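Local coordinates for transcriptional regulator, LacI family (Lactobacillus brevis, PDB 3JY6), which probably regulates transcription as a sequence-specific DNA-binding protein, this construct holding the effector-domain part with its periplasmic-binding-protein-like fold, at residues A11-N16 with L69-N74; S22-K27 with N235-G240; S90-M95 with V103-F108; P99-V104 with E254-E259. All blocks are in the same frame, centred on the assembly; numbering follows the deposited sequence.

Contact 1: A11-N16 with L69-N74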
loop_
_atom_site.group_PDB
_atom_site.type_symbol
_atom_site.label_atom_id
_atom_site.label_comp_id
_atom_site.label_asym_id
_atom_site.label_seq_id
_atom_site.Cartn_x
_atom_site.Cartn_y
_atom_site.Cartn_z
ATOM N N ALA A 11 3.435 15.758 -11.629
ATOM C CA ALA A 11 2.423 15.395 -10.651
ATOM C C ALA A 11 1.760 14.085 -11.032
ATOM O O ALA A 11 1.405 13.859 -12.183
ATOM C CB ALA A 11 1.353 16.498 -10.534
ATOM N N VAL A 12 1.591 13.207 -10.053
ATOM C CA VAL A 12 0.930 11.944 -10.311
ATOM C C VAL A 12 -0.241 11.874 -9.334
ATOM O O VAL A 12 -0.038 11.863 -8.126
ATOM C CB VAL A 12 1.888 10.767 -10.084
ATOM C CG1 VAL A 12 1.209 9.470 -10.491
ATOM C CG2 VAL A 12 3.190 10.980 -10.893
ATOM N N ILE A 13 -1.465 11.865 -9.845
ATOM C CA ILE A 13 -2.619 11.791 -8.948
ATOM C C ILE A 13 -3.244 10.405 -9.032
ATOM O O ILE A 13 -3.733 10.010 -10.086
ATOM C CB ILE A 13 -3.718 12.837 -9.310
ATOM C CG1 ILE A 13 -3.181 14.260 -9.172
ATOM C CG2 ILE A 13 -4.896 12.707 -8.358
ATOM C CD1 ILE A 13 -4.250 15.351 -9.484
ATOM N N VAL A 14 -3.221 9.663 -7.926
ATOM C CA VAL A 14 -3.828 8.332 -7.931
ATOM C C VAL A 14 -5.178 8.365 -7.222
ATOM O O VAL A 14 -5.444 9.249 -6.407
ATOM C CB VAL A 14 -2.913 7.275 -7.264
ATOM C CG1 VAL A 14 -1.582 7.252 -7.983
ATOM C CG2 VAL A 14 -2.719 7.580 -5.782
ATOM N N ALA A 15 -6.034 7.406 -7.559
ATOM C CA ALA A 15 -7.359 7.307 -6.968
ATOM C C ALA A 15 -7.294 7.179 -5.450
ATOM O O ALA A 15 -8.018 7.854 -4.729
ATOM C CB ALA A 15 -8.111 6.105 -7.590
ATOM N N ASN A 16 -6.411 6.321 -4.959
ATOM C CA ASN A 16 -6.271 6.117 -3.515
ATOM C C ASN A 16 -4.921 5.444 -3.240
ATOM O O ASN A 16 -4.633 4.372 -3.773
ATOM C CB ASN A 16 -7.408 5.229 -3.005
ATOM C CG ASN A 16 -7.494 5.196 -1.489
ATOM O OD1 ASN A 16 -6.492 5.369 -0.788
ATOM N ND2 ASN A 16 -8.693 4.955 -0.975
ATOM N N LEU A 69 -2.523 11.076 -14.788
ATOM C CA LEU A 69 -3.801 10.910 -14.116
ATOM C C LEU A 69 -4.321 9.481 -13.980
ATOM O O LEU A 69 -4.635 8.823 -14.971
ATOM C CB LEU A 69 -4.830 11.766 -14.854
ATOM C CG LEU A 69 -6.194 12.069 -14.250
ATOM C CD1 LEU A 69 -6.029 12.954 -13.016
ATOM C CD2 LEU A 69 -7.052 12.782 -15.306
ATOM N N GLN A 70 -4.413 9.001 -12.746
ATOM C CA GLN A 70 -4.928 7.661 -12.497
ATOM C C GLN A 70 -6.085 7.857 -11.530
ATOM O O GLN A 70 -6.201 7.152 -10.521
ATOM C CB GLN A 70 -3.837 6.773 -11.872
ATOM C CG GLN A 70 -4.157 5.266 -11.851
ATOM C CD GLN A 70 -4.706 4.789 -10.524
ATOM O OE1 GLN A 70 -4.057 4.924 -9.484
ATOM N NE2 GLN A 70 -5.906 4.213 -10.553
ATOM N N SER A 71 -6.927 8.841 -11.834
ATOM C CA SER A 71 -8.066 9.160 -10.986
ATOM C C SER A 71 -9.396 9.392 -11.705
ATOM O O SER A 71 -9.575 8.973 -12.848
ATOM C CB SER A 71 -7.715 10.356 -10.106
ATOM O OG SER A 71 -6.625 11.064 -10.664
ATOM N N PHE A 72 -10.307 10.083 -11.026
ATOM C CA PHE A 72 -11.667 10.332 -11.512
ATOM C C PHE A 72 -11.976 11.510 -12.443
ATOM O O PHE A 72 -12.959 11.462 -13.171
ATOM C CB PHE A 72 -12.590 10.444 -10.301
ATOM C CG PHE A 72 -12.161 9.606 -9.127
ATOM C CD1 PHE A 72 -12.241 8.215 -9.178
ATOM C CD2 PHE A 72 -11.685 10.211 -7.960
ATOM C CE1 PHE A 72 -11.856 7.433 -8.076
ATOM C CE2 PHE A 72 -11.298 9.446 -6.860
ATOM C CZ PHE A 72 -11.383 8.054 -6.915
ATOM N N SER A 73 -11.169 12.564 -12.412
ATOM C CA SER A 73 -11.410 13.750 -13.240
ATOM C C SER A 73 -11.585 13.514 -14.733
ATOM O O SER A 73 -10.736 12.876 -15.372
ATOM C CB SER A 73 -10.279 14.761 -13.050
ATOM O OG SER A 73 -10.308 15.335 -11.763
ATOM N N ASN A 74 -12.682 14.033 -15.289
ATOM C CA ASN A 74 -12.918 13.921 -16.724
ATOM C C ASN A 74 -12.144 15.084 -17.357
ATOM O O ASN A 74 -11.622 15.954 -16.651
ATOM C CB ASN A 74 -14.411 14.059 -17.078
ATOM C CG ASN A 74 -15.268 12.939 -16.514
ATOM O OD1 ASN A 74 -14.972 11.755 -16.697
ATOM N ND2 ASN A 74 -16.357 13.311 -15.840
#
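The parallel strands 9-14 and 66-70 lie side by side in the sheet of the N-terminal lobe, and near their C-terminal ends Ile13 pairs with Leu69 and Val14 with Gln70. Gln70 N donates to Ile13 O at 2.9 Å, a regular bond of the parallel ladder. Ser71 OG lies 3.1 Å from Ile13 O as well, but that hydroxyl has a single proton and Glu52 is a second, weaker candidate to accept it. Ser71 OG also presses on the methyl branch of its neighbour, 3.3 Å from Ile13 CG2, while on the same side of the sheet Ile13 CB reaches Leu69 CD1 at 4.4 Å. This is the ladder of a Rossmann-like lobe of the periplasmic-binding-protein fold, in which strand ends pass into loops that border the cleft between the lobes. On the other side, Gln70 folds back toward Val14: CG points opposite the backbone N (chi1 -167°) and the chain then bends at chi2 (-98°), which carries the amide across the valine so that Gln70 OE1 sits 3.4 Å from Val14 CB. That oxygen is hydrogen-bonded to Ser22 OG of helix 20-34. A leucine in place of Gln70 would probably leave the Ser22 hydroxyl without this acceptor, and the polar tie between strand end and helix would go with it. Past the strands, Ala15 CB approaches the Phe72 ring obliquely, 3.9 Å from Phe72 CZ, and the side-chain amide comes near the same methyl, with Gln70 NE2 4.1 Å from Ala15 CB.

Contact 2: S22-K27 with N235-G240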
loop_
_atom_site.group_PDB
_atom_site.type_symbol
_atom_site.label_atom_id
_atom_site.label_comp_id
_atom_site.label_asym_id
_atom_site.label_seq_id
_atom_site.Cartn_x
_atom_site.Cartn_y
_atom_site.Cartn_z
ATOM N N SER A 22 -1.746 1.626 -7.080
ATOM C CA SER A 22 -1.330 3.013 -7.178
ATOM C C SER A 22 0.114 3.254 -6.784
ATOM O O SER A 22 0.856 3.930 -7.495
ATOM C CB SER A 22 -2.232 3.894 -6.315
ATOM O OG SER A 22 -3.513 3.980 -6.895
ATOM N N THR A 23 0.515 2.712 -5.645
ATOM C CA THR A 23 1.875 2.913 -5.190
ATOM C C THR A 23 2.877 2.285 -6.130
ATOM O O THR A 23 3.952 2.832 -6.307
ATOM C CB THR A 23 2.075 2.378 -3.768
ATOM O OG1 THR A 23 1.639 1.014 -3.695
ATOM C CG2 THR A 23 1.293 3.223 -2.784
ATOM N N GLU A 24 2.526 1.150 -6.732
ATOM C CA GLU A 24 3.424 0.479 -7.682
ATOM C C GLU A 24 3.443 1.311 -8.949
ATOM O O GLU A 24 4.484 1.472 -9.585
ATOM C CB GLU A 24 2.939 -0.941 -8.056
ATOM C CG GLU A 24 3.406 -2.041 -7.132
ATOM C CD GLU A 24 4.913 -2.178 -7.147
ATOM O OE1 GLU A 24 5.467 -2.600 -8.183
ATOM O OE2 GLU A 24 5.558 -1.845 -6.133
ATOM N N LEU A 25 2.267 1.790 -9.338
ATOM C CA LEU A 25 2.149 2.621 -10.530
ATOM C C LEU A 25 3.170 3.735 -10.383
ATOM O O LEU A 25 3.978 3.974 -11.281
ATOM C CB LEU A 25 0.753 3.238 -10.632
ATOM C CG LEU A 25 0.452 3.906 -11.964
ATOM C CD1 LEU A 25 0.129 2.822 -12.963
ATOM C CD2 LEU A 25 -0.726 4.843 -11.834
ATOM N N PHE A 26 3.125 4.406 -9.236
ATOM C CA PHE A 26 4.051 5.496 -8.948
ATOM C C PHE A 26 5.520 5.074 -9.001
ATOM O O PHE A 26 6.372 5.836 -9.469
ATOM C CB PHE A 26 3.772 6.099 -7.582
ATOM C CG PHE A 26 4.595 7.321 -7.289
ATOM C CD1 PHE A 26 4.398 8.509 -8.005
ATOM C CD2 PHE A 26 5.563 7.293 -6.291
ATOM C CE1 PHE A 26 5.158 9.661 -7.725
ATOM C CE2 PHE A 26 6.329 8.435 -6.002
ATOM C CZ PHE A 26 6.123 9.627 -6.722
ATOM N N LYS A 27 5.824 3.884 -8.486
ATOM C CA LYS A 27 7.194 3.392 -8.535
ATOM C C LYS A 27 7.642 3.260 -9.989
ATOM O O LYS A 27 8.786 3.546 -10.315
ATOM C CB LYS A 27 7.300 2.034 -7.842
ATOM C CG LYS A 27 7.409 2.112 -6.333
ATOM C CD LYS A 27 7.567 0.715 -5.749
ATOM C CE LYS A 27 7.523 0.741 -4.243
ATOM N NZ LYS A 27 8.663 1.507 -3.685
ATOM N N ASN A 235 0.175 -5.566 -13.915
ATOM C CA ASN A 235 1.533 -5.064 -14.160
ATOM C C ASN A 235 1.553 -3.545 -13.906
ATOM O O ASN A 235 1.998 -2.784 -14.756
ATOM C CB ASN A 235 1.945 -5.296 -15.626
ATOM C CG ASN A 235 2.352 -6.729 -15.919
ATOM O OD1 ASN A 235 2.177 -7.224 -17.044
ATOM N ND2 ASN A 235 2.923 -7.395 -14.926
ATOM N N PRO A 236 1.074 -3.092 -12.741
ATOM C CA PRO A 236 1.056 -1.653 -12.439
ATOM C C PRO A 236 2.383 -0.906 -12.585
ATOM O O PRO A 236 2.407 0.251 -13.018
ATOM C CB PRO A 236 0.504 -1.602 -11.014
ATOM C CG PRO A 236 0.909 -2.940 -10.445
ATOM C CD PRO A 236 0.626 -3.879 -11.583
ATOM N N PHE A 237 3.485 -1.553 -12.222
ATOM C CA PHE A 237 4.786 -0.906 -12.353
ATOM C C PHE A 237 5.006 -0.620 -13.838
ATOM O O PHE A 237 5.447 0.471 -14.220
ATOM C CB PHE A 237 5.918 -1.818 -11.850
ATOM C CG PHE A 237 7.283 -1.163 -11.866
ATOM C CD1 PHE A 237 7.766 -0.487 -10.743
ATOM C CD2 PHE A 237 8.080 -1.207 -13.016
ATOM C CE1 PHE A 237 9.043 0.143 -10.761
ATOM C CE2 PHE A 237 9.349 -0.584 -13.053
ATOM C CZ PHE A 237 9.828 0.090 -11.922
ATOM N N LEU A 238 4.684 -1.605 -14.669
ATOM C CA LEU A 238 4.858 -1.472 -16.108
ATOM C C LEU A 238 3.926 -0.425 -16.690
ATOM O O LEU A 238 4.312 0.329 -17.580
ATOM C CB LEU A 238 4.627 -2.819 -16.797
ATOM C CG LEU A 238 4.867 -2.843 -18.303
ATOM C CD1 LEU A 238 6.325 -2.551 -18.590
ATOM C CD2 LEU A 238 4.482 -4.202 -18.856
ATOM N N MET A 239 2.692 -0.381 -16.203
ATOM C CA MET A 239 1.732 0.609 -16.685
ATOM C C MET A 239 2.248 2.003 -16.287
ATOM O O MET A 239 2.185 2.957 -17.070
ATOM C CB MET A 239 0.344 0.345 -16.075
ATOM C CG MET A 239 -0.395 -0.905 -16.606
ATOM S SD MET A 239 -2.044 -1.155 -15.854
ATOM C CE MET A 239 -3.047 -0.091 -16.843
ATOM N N GLY A 240 2.794 2.093 -15.079
ATOM C CA GLY A 240 3.328 3.358 -14.592
ATOM C C GLY A 240 4.560 3.799 -15.371
ATOM O O GLY A 240 4.729 4.981 -15.687
#
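With chi1 at -169°, Leu25 swings CG away from its own backbone N and along the surface of helix 236-251, bringing Leu25 CD1 to 3.4 Å from Pro236 O and to 4.0 Å from Met239 CB. Phe237 has a similar first torsion (-176°), which carries its ring across to the last turn of the facing segment, where Phe237 CE1 lies 3.4 Å from Lys27 O and the ring meets that carbonyl obliquely. Glu24 packs beside them: Glu24 CB rests on the proline ring, 3.7 Å from Pro236 CG, and the bent chain sets one carboxylate oxygen, OE1, beside Phe237 CB. The charged end of Lys27 leads away from the contact to Asp44 of the second subunit, with which it forms a salt bridge. The helix segments 22-27 and 236-240 cross at 46° with their axes only 6.7 Å apart at the closest point. Such an approach is possible because Gly240 has no side chain where the backbones meet; a CB there would run into Leu25 O. Instead the main chains touch through paired CA-H...O contacts, Leu25 CA to Pro236 O at 3.4 Å and Gly240 CA to Leu25 O at 3.4 Å. With no conventional hydrogen bond between the segments, the pairing rests on the closeness of the backbones at Gly240, on apolar packing and on these weak polar contacts.

Contact 3: S90-M95 with V103-F108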
loop_
_atom_site.group_PDB
_atom_site.type_symbol
_atom_site.label_atom_id
_atom_site.label_comp_id
_atom_site.label_asym_id
_atom_site.label_seq_id
_atom_site.Cartn_x
_atom_site.Cartn_y
_atom_site.Cartn_z
ATOM N N SER A 90 -3.238 9.761 -19.071
ATOM C CA SER A 90 -4.153 9.087 -18.157
ATOM C C SER A 90 -3.811 7.592 -18.081
ATOM O O SER A 90 -3.286 7.007 -19.030
ATOM C CB SER A 90 -5.600 9.285 -18.624
ATOM O OG SER A 90 -6.500 9.168 -17.534
ATOM N N VAL A 91 -4.095 6.983 -16.942
ATOM C CA VAL A 91 -3.796 5.571 -16.755
ATOM C C VAL A 91 -4.915 4.797 -16.073
ATOM O O VAL A 91 -5.566 5.300 -15.152
ATOM C CB VAL A 91 -2.510 5.377 -15.906
ATOM C CG1 VAL A 91 -2.150 3.893 -15.824
ATOM C CG2 VAL A 91 -1.368 6.175 -16.507
ATOM N N ASP A 92 -5.131 3.575 -16.558
ATOM C CA ASP A 92 -6.113 2.645 -16.003
ATOM C C ASP A 92 -7.551 3.159 -15.994
ATOM O O ASP A 92 -8.315 2.825 -15.096
ATOM C CB ASP A 92 -5.697 2.281 -14.568
ATOM C CG ASP A 92 -6.470 1.098 -14.016
ATOM O OD1 ASP A 92 -6.417 0.017 -14.633
ATOM O OD2 ASP A 92 -7.132 1.238 -12.966
ATOM N N ARG A 93 -7.933 3.936 -17.001
ATOM C CA ARG A 93 -9.275 4.500 -17.019
ATOM C C ARG A 93 -10.278 3.991 -18.028
ATOM O O ARG A 93 -11.476 4.062 -17.781
ATOM C CB ARG A 93 -9.191 6.023 -17.140
ATOM C CG ARG A 93 -9.021 6.732 -15.807
ATOM C CD ARG A 93 -10.312 6.653 -15.018
ATOM N NE ARG A 93 -11.447 7.122 -15.814
ATOM C CZ ARG A 93 -11.732 8.401 -16.052
ATOM N NH1 ARG A 93 -10.969 9.366 -15.548
ATOM N NH2 ARG A 93 -12.780 8.713 -16.806
ATOM N N GLU A 94 -9.818 3.490 -19.161
ATOM C CA GLU A 94 -10.744 3.011 -20.178
ATOM C C GLU A 94 -11.765 4.115 -20.475
ATOM O O GLU A 94 -12.972 3.921 -20.341
ATOM C CB GLU A 94 -11.477 1.753 -19.708
ATOM C CG GLU A 94 -11.982 0.888 -20.865
ATOM C CD GLU A 94 -10.994 -0.197 -21.256
ATOM O OE1 GLU A 94 -10.959 -1.247 -20.576
ATOM O OE2 GLU A 94 -10.243 0.002 -22.235
ATOM N N MET A 95 -11.252 5.280 -20.861
ATOM C CA MET A 95 -12.072 6.443 -21.206
ATOM C C MET A 95 -12.208 6.465 -22.728
ATOM O O MET A 95 -11.215 6.304 -23.434
ATOM C CB MET A 95 -11.355 7.715 -20.753
ATOM C CG MET A 95 -12.256 8.904 -20.463
ATOM S SD MET A 95 -11.341 10.475 -20.473
ATOM C CE MET A 95 -9.867 10.067 -19.561
ATOM N N VAL A 103 -2.870 4.910 -21.073
ATOM C CA VAL A 103 -2.251 3.627 -20.811
ATOM C C VAL A 103 -3.325 2.830 -20.079
ATOM O O VAL A 103 -3.757 3.192 -18.976
ATOM C CB VAL A 103 -0.991 3.775 -19.928
ATOM C CG1 VAL A 103 -0.386 2.382 -19.632
ATOM C CG2 VAL A 103 0.032 4.655 -20.642
ATOM N N VAL A 104 -3.771 1.746 -20.701
ATOM C CA VAL A 104 -4.815 0.932 -20.111
ATOM C C VAL A 104 -4.553 -0.570 -20.201
ATOM O O VAL A 104 -3.631 -1.030 -20.880
ATOM C CB VAL A 104 -6.181 1.205 -20.798
ATOM C CG1 VAL A 104 -6.488 2.692 -20.814
ATOM C CG2 VAL A 104 -6.164 0.651 -22.221
ATOM N N THR A 105 -5.413 -1.316 -19.520
ATOM C CA THR A 105 -5.374 -2.776 -19.493
ATOM C C THR A 105 -6.485 -3.278 -20.427
ATOM O O THR A 105 -7.494 -2.602 -20.620
ATOM C CB THR A 105 -5.681 -3.317 -18.066
ATOM O OG1 THR A 105 -4.722 -2.804 -17.135
ATOM C CG2 THR A 105 -5.655 -4.840 -18.046
ATOM N N ASP A 106 -6.295 -4.458 -21.005
ATOM C CA ASP A 106 -7.305 -5.061 -21.879
ATOM C C ASP A 106 -8.300 -5.709 -20.915
ATOM O O ASP A 106 -8.372 -6.931 -20.813
ATOM C CB ASP A 106 -6.659 -6.132 -22.760
ATOM C CG ASP A 106 -5.954 -7.210 -21.940
ATOM O OD1 ASP A 106 -5.163 -6.856 -21.035
ATOM O OD2 ASP A 106 -6.194 -8.407 -22.201
ATOM N N ASN A 107 -9.060 -4.875 -20.212
ATOM C CA ASN A 107 -10.023 -5.331 -19.212
ATOM C C ASN A 107 -11.042 -6.374 -19.644
ATOM O O ASN A 107 -11.279 -7.345 -18.914
ATOM C CB ASN A 107 -10.740 -4.122 -18.621
ATOM C CG ASN A 107 -9.812 -3.255 -17.801
ATOM O OD1 ASN A 107 -9.406 -3.635 -16.704
ATOM N ND2 ASN A 107 -9.454 -2.092 -18.337
ATOM N N PHE A 108 -11.645 -6.165 -20.814
ATOM C CA PHE A 108 -12.639 -7.093 -21.356
ATOM C C PHE A 108 -11.974 -8.415 -21.729
ATOM O O PHE A 108 -12.382 -9.476 -21.252
ATOM C CB PHE A 108 -13.317 -6.496 -22.595
ATOM C CG PHE A 108 -14.254 -7.447 -23.297
ATOM C CD1 PHE A 108 -15.487 -7.770 -22.741
ATOM C CD2 PHE A 108 -13.895 -8.023 -24.519
ATOM C CE1 PHE A 108 -16.355 -8.661 -23.390
ATOM C CE2 PHE A 108 -14.749 -8.908 -25.171
ATOM C CZ PHE A 108 -15.985 -9.229 -24.604
HETATM O O HOH W 1 -7.976 0.204 -16.988
#
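Glu94 and Asn107 join in an unusual way: the amide of Asn107 donates to Glu94 OE1 from above the carboxylate, 46° out of its plane, with Asn107 ND2 and Glu94 OE1 2.8 Å apart. The carboxylate and amide planes stand almost at right angles (84°), though the bond stays close to the plane of the amide itself. A sharp bend of Glu94 at chi2 (93°) brings OE1 to the amide as the two side chains run past one another in opposite senses. The other oxygen, OE2, forms a salt bridge with Lys260. A water takes a further bond from the same amide, 3.0 Å from Asn107 ND2, and donates to Asp92 OD1 at 2.8 Å; Gln234 NE2 also bonds Asp92 OD1, and Thr105 OG1 as well. Asn107 lies where the chain leaves strand 102-104 for helix 107-119, the first crossover between the two lobes of a LacI-type effector domain, and its OD1 is held by Arg142; Asp92 and Glu94 come from the loop after strand 88-91. An alanine at Glu94 is likely to leave the Asn107 amide with one bond fewer and Lys260 without its carboxylate. Further back, the strands pair in parallel around Val91 and Val103: Val103 N donates to Ser90 O at 3.0 Å, and Asp92 N to Val103 O at 2.8 Å. The two valine side chains lie alongside each other, Val91 CG2 4.2 Å from Val103 CB. Val104 CG1 lies 3.8 Å from Glu94 N, a buried nitrogen that has no hydrogen-bonding partner in the model.

Contact 4: P99-V104 with E254-E259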
loop_
_atom_site.group_PDB
_atom_site.type_symbol
_atom_site.label_atom_id
_atom_site.label_comp_id
_atom_site.label_asym_id
_atom_site.label_seq_id
_atom_site.Cartn_x
_atom_site.Cartn_y
_atom_site.Cartn_z
ATOM N N PRO A 99 -8.936 12.945 -24.826
ATOM C CA PRO A 99 -8.122 13.974 -25.481
ATOM C C PRO A 99 -6.594 13.838 -25.327
ATOM O O PRO A 99 -5.825 14.446 -26.085
ATOM C CB PRO A 99 -8.643 15.260 -24.856
ATOM C CG PRO A 99 -8.913 14.826 -23.448
ATOM C CD PRO A 99 -9.610 13.494 -23.634
ATOM N N TRP A 100 -6.146 13.061 -24.351
ATOM C CA TRP A 100 -4.708 12.892 -24.169
ATOM C C TRP A 100 -4.347 11.415 -24.302
ATOM O O TRP A 100 -5.231 10.564 -24.339
ATOM C CB TRP A 100 -4.268 13.475 -22.816
ATOM C CG TRP A 100 -5.210 13.235 -21.691
ATOM C CD1 TRP A 100 -5.481 12.040 -21.093
ATOM C CD2 TRP A 100 -6.035 14.210 -21.033
ATOM N NE1 TRP A 100 -6.414 12.211 -20.094
ATOM C CE2 TRP A 100 -6.753 13.534 -20.023
ATOM C CE3 TRP A 100 -6.196 15.594 -21.162
ATOM C CZ2 TRP A 100 -7.669 14.187 -19.188
ATOM C CZ3 TRP A 100 -7.103 16.244 -20.328
ATOM C CH2 TRP A 100 -7.809 15.542 -19.336
ATOM N N PRO A 101 -3.051 11.089 -24.418
ATOM C CA PRO A 101 -2.680 9.673 -24.550
ATOM C C PRO A 101 -3.078 8.880 -23.306
ATOM O O PRO A 101 -3.123 9.432 -22.204
ATOM C CB PRO A 101 -1.159 9.721 -24.718
ATOM C CG PRO A 101 -0.881 11.128 -25.237
ATOM C CD PRO A 101 -1.862 11.966 -24.462
ATOM N N GLN A 102 -3.353 7.591 -23.477
ATOM C CA GLN A 102 -3.738 6.739 -22.355
ATOM C C GLN A 102 -3.004 5.414 -22.294
ATOM O O GLN A 102 -2.621 4.849 -23.311
ATOM C CB GLN A 102 -5.207 6.372 -22.412
ATOM C CG GLN A 102 -6.206 7.468 -22.281
ATOM C CD GLN A 102 -7.576 6.911 -22.532
ATOM O OE1 GLN A 102 -7.903 6.528 -23.663
ATOM N NE2 GLN A 102 -8.379 6.817 -21.478
ATOM N N VAL A 103 -2.870 4.910 -21.073
ATOM C CA VAL A 103 -2.251 3.627 -20.811
ATOM C C VAL A 103 -3.325 2.830 -20.079
ATOM O O VAL A 103 -3.757 3.192 -18.976
ATOM C CB VAL A 103 -0.991 3.775 -19.928
ATOM C CG1 VAL A 103 -0.386 2.382 -19.632
ATOM C CG2 VAL A 103 0.032 4.655 -20.642
ATOM N N VAL A 104 -3.771 1.746 -20.701
ATOM C CA VAL A 104 -4.815 0.932 -20.111
ATOM C C VAL A 104 -4.553 -0.570 -20.201
ATOM O O VAL A 104 -3.631 -1.030 -20.880
ATOM C CB VAL A 104 -6.181 1.205 -20.798
ATOM C CG1 VAL A 104 -6.488 2.692 -20.814
ATOM C CG2 VAL A 104 -6.164 0.651 -22.221
ATOM N N GLU A 254 7.173 16.198 -28.398
ATOM C CA GLU A 254 6.572 15.367 -29.435
ATOM C C GLU A 254 5.049 15.505 -29.348
ATOM O O GLU A 254 4.475 15.418 -28.259
ATOM C CB GLU A 254 6.958 13.902 -29.233
ATOM C CG GLU A 254 6.682 13.007 -30.429
ATOM C CD GLU A 254 6.852 11.536 -30.112
ATOM O OE1 GLU A 254 7.793 11.190 -29.365
ATOM O OE2 GLU A 254 6.048 10.721 -30.624
ATOM N N LYS A 255 4.394 15.741 -30.478
ATOM C CA LYS A 255 2.943 15.853 -30.460
ATOM C C LYS A 255 2.443 14.413 -30.460
ATOM O O LYS A 255 2.192 13.826 -31.511
ATOM C CB LYS A 255 2.435 16.614 -31.694
ATOM C CG LYS A 255 3.076 17.991 -31.901
ATOM C CD LYS A 255 3.070 18.866 -30.637
ATOM C CE LYS A 255 1.663 19.235 -30.180
ATOM N NZ LYS A 255 1.667 19.995 -28.895
ATOM N N VAL A 256 2.336 13.839 -29.265
ATOM C CA VAL A 256 1.893 12.458 -29.103
ATOM C C VAL A 256 0.391 12.309 -29.313
ATOM O O VAL A 256 -0.404 12.854 -28.558
ATOM C CB VAL A 256 2.246 11.927 -27.697
ATOM C CG1 VAL A 256 1.934 10.434 -27.613
ATOM C CG2 VAL A 256 3.721 12.197 -27.391
ATOM N N ALA A 257 0.014 11.559 -30.342
ATOM C CA ALA A 257 -1.393 11.327 -30.656
ATOM C C ALA A 257 -2.142 10.784 -29.430
ATOM O O ALA A 257 -1.618 9.963 -28.684
ATOM C CB ALA A 257 -1.506 10.342 -31.823
ATOM N N PRO A 258 -3.389 11.230 -29.222
ATOM C CA PRO A 258 -4.161 10.756 -28.067
ATOM C C PRO A 258 -4.768 9.361 -28.240
ATOM O O PRO A 258 -5.990 9.207 -28.290
ATOM C CB PRO A 258 -5.228 11.823 -27.919
ATOM C CG PRO A 258 -5.542 12.147 -29.381
ATOM C CD PRO A 258 -4.156 12.224 -30.006
ATOM N N GLU A 259 -3.915 8.347 -28.340
ATOM C CA GLU A 259 -4.391 6.976 -28.487
ATOM C C GLU A 259 -4.093 6.168 -27.223
ATOM O O GLU A 259 -3.378 6.637 -26.334
ATOM C CB GLU A 259 -3.760 6.330 -29.721
ATOM C CG GLU A 259 -2.295 6.674 -29.916
ATOM C CD GLU A 259 -1.893 6.736 -31.387
ATOM O OE1 GLU A 259 -0.799 7.257 -31.689
ATOM O OE2 GLU A 259 -2.667 6.270 -32.251
#
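At the edge of the N-terminal parallel sheet, Gln102 at the start of strand 102-104 is joined to Glu259 in the loop that leads into the outermost strand, 260-262. Gln102 N donates to Glu259 O at 3.0 Å. Just before it, the Pro101 ring slots against the loop. Pro101 CG lies 3.7 Å from Val256 CG1, where the two side chains cross at about a right angle, and Pro101 CG is also 3.7 Å from Ala257 O. An inverse gamma turn centred on Pro258 folds the loop tightly, and Pro258 CB comes to 3.3 Å from Pro99 O across the contact. Pro99 in turn lays CG over one face of the Trp100 indole, with Pro99 CG 3.6 Å above the plane of that ring and offset toward the rim. From within the lobe, Ile246 and Gln250 of helix 236-251 also touch Pro101. Beside this packing of proline rings, the single backbone bond begins the parallel pairing by which a returning helix and its strand close the edge of a Rossmann-like sheet.

In the fold
Contacts 1, 3 and 4 follow one another across a single six-stranded parallel sheet, whose order runs 39-44, 9-14, 66-70, 88-91, 102-104, 260-262. Contact 1 joins the second and third strands, contact 3 the fourth and fifth, and contact 4 reaches the edge, sharing Val103 and Val104 with contact 3; the centres of contacts 3 and 4 lie about 12 Å apart. Contact 2, about 13 Å from the centres of contacts 1 and 3, packs two helices against one side of that sheet. Its segments lie 208 residues apart, and contact 3 falls inside the loop they close. The N-terminal lobe is therefore assembled from both early and late parts of the chain, with the second lobe inserted between.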